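Local coordinates for CglIIR protein (Corynebacterium glutamicum, PDB 6F1S), which is the H subunit of the CglI restriction endonuclease, here its C-terminal domain, and contains a DEAD-Z1 helicase-like motor that probably hydrolyses NTP to support DNA restriction, at residues L40-K45 with A92-R97. Sequence-based numbering, arbitrary orientation.
Sequences LAYLDK and ARMVLR
Helix 32-46 packs here on one face of the mixed sheet, with Tyr42 and Leu43 meeting Met94 and Leu96 of strand 92-100. Met94 is present as selenomethionine, and its methyl CE sits over one face of the Tyr42 ring, 3.6 Å from the centroid, a CH-pi contact in which CE lies closest to Tyr42 CE1 at 3.4 Å. The two side chains reach for each other from opposite directions. A bend at chi3 (78°) turns the end of the otherwise extended Met94 chain, carrying CE past SE onto the ring. Leu96 crosses Tyr42 at about a right angle, and its CD1 serves both helix residues: it is 3.9 Å from Tyr42 CD1, approached obliquely, and 3.9 Å from Leu43 CB. No hydrogen bond links the two segments; the Tyr42 hydroxyl bonds instead to Ser50 OG on the neighbouring strand 49-52. On the other face of the strand, Arg93 and Arg97 form salt bridges with Asp49 and Asp114 respectively. The axes of segments 40-45 and 92-97 approach to 9.7 Å and cross at -107°, so the helix here runs steeply across the strand, an apolar helix-on-sheet packing of an alpha/beta domain.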
ATOM      1  N   LEU A  40       4.111 -11.957   1.311  1.00 14.95           N
ATOM      2  CA  LEU A  40       3.896 -12.905   2.402  1.00 15.31           C
ATOM      3  C   LEU A  40       5.207 -13.521   2.900  1.00 14.04           C
ATOM      4  O   LEU A  40       5.344 -13.809   4.090  1.00 12.77           O
ATOM      5  CB  LEU A  40       2.928 -14.006   1.973  1.00 16.82           C
ATOM      6  CG  LEU A  40       1.473 -13.563   1.796  1.00 18.82           C
ATOM      7  CD1 LEU A  40       0.609 -14.731   1.350  1.00 17.32           C
ATOM      8  CD2 LEU A  40       0.927 -12.935   3.077  1.00 13.43           C
ATOM      9  N   ALA A  41       6.169 -13.720   2.000  1.00 13.22           N
ATOM     10  CA  ALA A  41       7.486 -14.205   2.412  1.00 14.87           C
ATOM     11  C   ALA A  41       8.202 -13.127   3.213  1.00 15.78           C
ATOM     12  O   ALA A  41       8.937 -13.427   4.151  1.00 18.31           O
ATOM     13  CB  ALA A  41       8.322 -14.619   1.218  1.00 14.85           C
ATOM     14  N   TYR A  42       7.982 -11.870   2.840  1.00 13.58           N
ATOM     15  CA  TYR A  42       8.578 -10.750   3.560  1.00 16.08           C
ATOM     16  C   TYR A  42       7.977 -10.653   4.960  1.00 16.01           C
ATOM     17  O   TYR A  42       8.700 -10.478   5.942  1.00 16.03           O
ATOM     18  CB  TYR A  42       8.376  -9.434   2.797  1.00 17.44           C
ATOM     19  CG  TYR A  42       9.081  -8.242   3.411  1.00 17.22           C
ATOM     20  CD1 TYR A  42       8.555  -7.592   4.522  1.00 14.97           C
ATOM     21  CD2 TYR A  42      10.270  -7.757   2.873  1.00 18.31           C
ATOM     22  CE1 TYR A  42       9.195  -6.511   5.091  1.00 15.77           C
ATOM     23  CE2 TYR A  42      10.918  -6.669   3.434  1.00 17.85           C
ATOM     24  CZ  TYR A  42      10.376  -6.049   4.542  1.00 17.50           C
ATOM     25  OH  TYR A  42      11.011  -4.968   5.106  1.00 17.69           O
ATOM     26  N   LEU A  43       6.653 -10.764   5.035  1.00 15.43           N
ATOM     27  CA  LEU A  43       5.925 -10.672   6.300  1.00 15.23           C
ATOM     28  C   LEU A  43       6.434 -11.679   7.323  1.00 17.01           C
ATOM     29  O   LEU A  43       6.559 -11.377   8.508  1.00 18.59           O
ATOM     30  CB  LEU A  43       4.431 -10.878   6.059  1.00 14.88           C
ATOM     31  CG  LEU A  43       3.524 -11.140   7.260  1.00 14.56           C
ATOM     32  CD1 LEU A  43       3.634 -10.022   8.289  1.00 13.16           C
ATOM     33  CD2 LEU A  43       2.093 -11.301   6.783  1.00 11.56           C
ATOM     34  N   ASP A  44       6.741 -12.879   6.855  1.00 18.26           N
ATOM     35  CA  ASP A  44       7.283 -13.902   7.732  1.00 20.04           C
ATOM     36  C   ASP A  44       8.726 -13.598   8.108  1.00 20.11           C
ATOM     37  O   ASP A  44       9.116 -13.731   9.262  1.00 19.18           O
ATOM     38  CB  ASP A  44       7.201 -15.272   7.070  1.00 22.23           C
ATOM     39  CG  ASP A  44       7.906 -16.337   7.872  1.00 25.30           C
ATOM     40  OD1 ASP A  44       7.304 -16.836   8.848  1.00 25.25           O
ATOM     41  OD2 ASP A  44       9.062 -16.671   7.526  1.00 27.68           O
ATOM     42  N   LYS A  45       9.514 -13.178   7.125  1.00 20.82           N
ATOM     43  CA  LYS A  45      10.947 -12.998   7.323  1.00 21.66           C
ATOM     44  C   LYS A  45      11.279 -11.751   8.141  1.00 19.56           C
ATOM     45  O   LYS A  45      12.235 -11.751   8.917  1.00 18.25           O
ATOM     46  CB  LYS A  45      11.655 -12.941   5.966  1.00 25.81           C
ATOM     47  CG  LYS A  45      13.167 -12.831   6.051  1.00 30.40           C
ATOM     48  CD  LYS A  45      13.795 -14.101   6.599  1.00 35.15           C
ATOM     49  CE  LYS A  45      13.739 -15.233   5.588  1.00 36.16           C
ATOM     50  NZ  LYS A  45      14.546 -16.402   6.037  1.00 38.54           N
ATOM     51  N   ALA A  92      12.165   3.896   4.453  1.00 26.09           N
ATOM     52  CA  ALA A  92      10.715   3.922   4.487  1.00 25.47           C
ATOM     53  C   ALA A  92      10.208   2.938   5.527  1.00 23.95           C
ATOM     54  O   ALA A  92      10.876   1.953   5.845  1.00 23.67           O
ATOM     55  CB  ALA A  92      10.133   3.599   3.114  1.00 24.27           C
ATOM     56  N   ARG A  93       9.031   3.226   6.067  1.00 22.63           N
ATOM     57  CA  ARG A  93       8.350   2.308   6.968  1.00 20.47           C
ATOM     58  C   ARG A  93       7.270   1.561   6.190  1.00 18.95           C
ATOM     59  O   ARG A  93       6.520   2.159   5.415  1.00 18.53           O
ATOM     60  CB  ARG A  93       7.751   3.064   8.155  1.00 20.87           C
ATOM     61  CG  ARG A  93       7.118   2.183   9.222  1.00 20.53           C
ATOM     62  CD  ARG A  93       6.636   3.031  10.383  1.00 20.52           C
ATOM     63  NE  ARG A  93       5.985   2.247  11.427  1.00 20.04           N
ATOM     64  CZ  ARG A  93       5.317   2.773  12.452  1.00 20.69           C
ATOM     65  NH1 ARG A  93       5.206   4.091  12.572  1.00 20.28           N
ATOM     66  NH2 ARG A  93       4.757   1.978  13.355  1.00 19.83           N
HETATM   67  N   MSE A  94       7.208   0.248   6.379  1.00 17.96           N
HETATM   68  CA  MSE A  94       6.222  -0.560   5.675  1.00 16.48           C
HETATM   69  C   MSE A  94       5.417  -1.423   6.639  1.00 14.77           C
HETATM   70  O   MSE A  94       5.974  -2.150   7.470  1.00 13.21           O
HETATM   71  CB  MSE A  94       6.885  -1.441   4.611  1.00 15.09           C
HETATM   72  CG  MSE A  94       5.867  -2.205   3.769  1.00 14.35           C
HETATM   73 SE   MSE A  94       6.578  -3.011   2.129  1.00 36.63          SE
HETATM   74  CE  MSE A  94       7.453  -4.575   2.902  1.00  8.59           C
ATOM     75  N   VAL A  95       4.096  -1.322   6.515  1.00 12.79           N
ATOM     76  CA  VAL A  95       3.176  -2.078   7.344  1.00 12.24           C
ATOM     77  C   VAL A  95       2.344  -3.007   6.463  1.00 12.20           C
ATOM     78  O   VAL A  95       1.700  -2.565   5.511  1.00 13.20           O
ATOM     79  CB  VAL A  95       2.257  -1.141   8.164  1.00 12.83           C
ATOM     80  CG1 VAL A  95       1.235  -1.934   8.961  1.00 10.46           C
ATOM     81  CG2 VAL A  95       3.094  -0.254   9.085  1.00 12.05           C
ATOM     82  N   LEU A  96       2.391  -4.299   6.775  1.00 12.96           N
ATOM     83  CA  LEU A  96       1.649  -5.315   6.041  1.00 13.43           C
ATOM     84  C   LEU A  96       0.571  -5.904   6.933  1.00 15.42           C
ATOM     85  O   LEU A  96       0.880  -6.464   7.983  1.00 14.87           O
ATOM     86  CB  LEU A  96       2.574  -6.438   5.552  1.00 13.20           C
ATOM     87  CG  LEU A  96       3.829  -6.080   4.756  1.00 13.55           C
ATOM     88  CD1 LEU A  96       4.626  -7.341   4.414  1.00 13.64           C
ATOM     89  CD2 LEU A  96       3.476  -5.312   3.497  1.00 12.42           C
ATOM     90  N   ARG A  97      -0.686  -5.770   6.522  1.00 15.62           N
ATOM     91  CA  ARG A  97      -1.804  -6.369   7.248  1.00 14.66           C
ATOM     92  C   ARG A  97      -2.495  -7.410   6.383  1.00 16.08           C
ATOM     93  O   ARG A  97      -2.760  -7.173   5.200  1.00 17.28           O
ATOM     94  CB  ARG A  97      -2.826  -5.307   7.670  1.00 15.02           C
ATOM     95  CG  ARG A  97      -2.253  -4.125   8.410  1.00 15.46           C
ATOM     96  CD  ARG A  97      -1.825  -4.482   9.813  1.00 13.58           C
ATOM     97  NE  ARG A  97      -1.478  -3.273  10.545  1.00 14.34           N
ATOM     98  CZ  ARG A  97      -0.620  -3.228  11.553  1.00 15.95           C
ATOM     99  NH1 ARG A  97      -0.007  -4.335  11.953  1.00 20.29           N
ATOM    100  NH2 ARG A  97      -0.363  -2.075  12.151  1.00 13.21           N
TER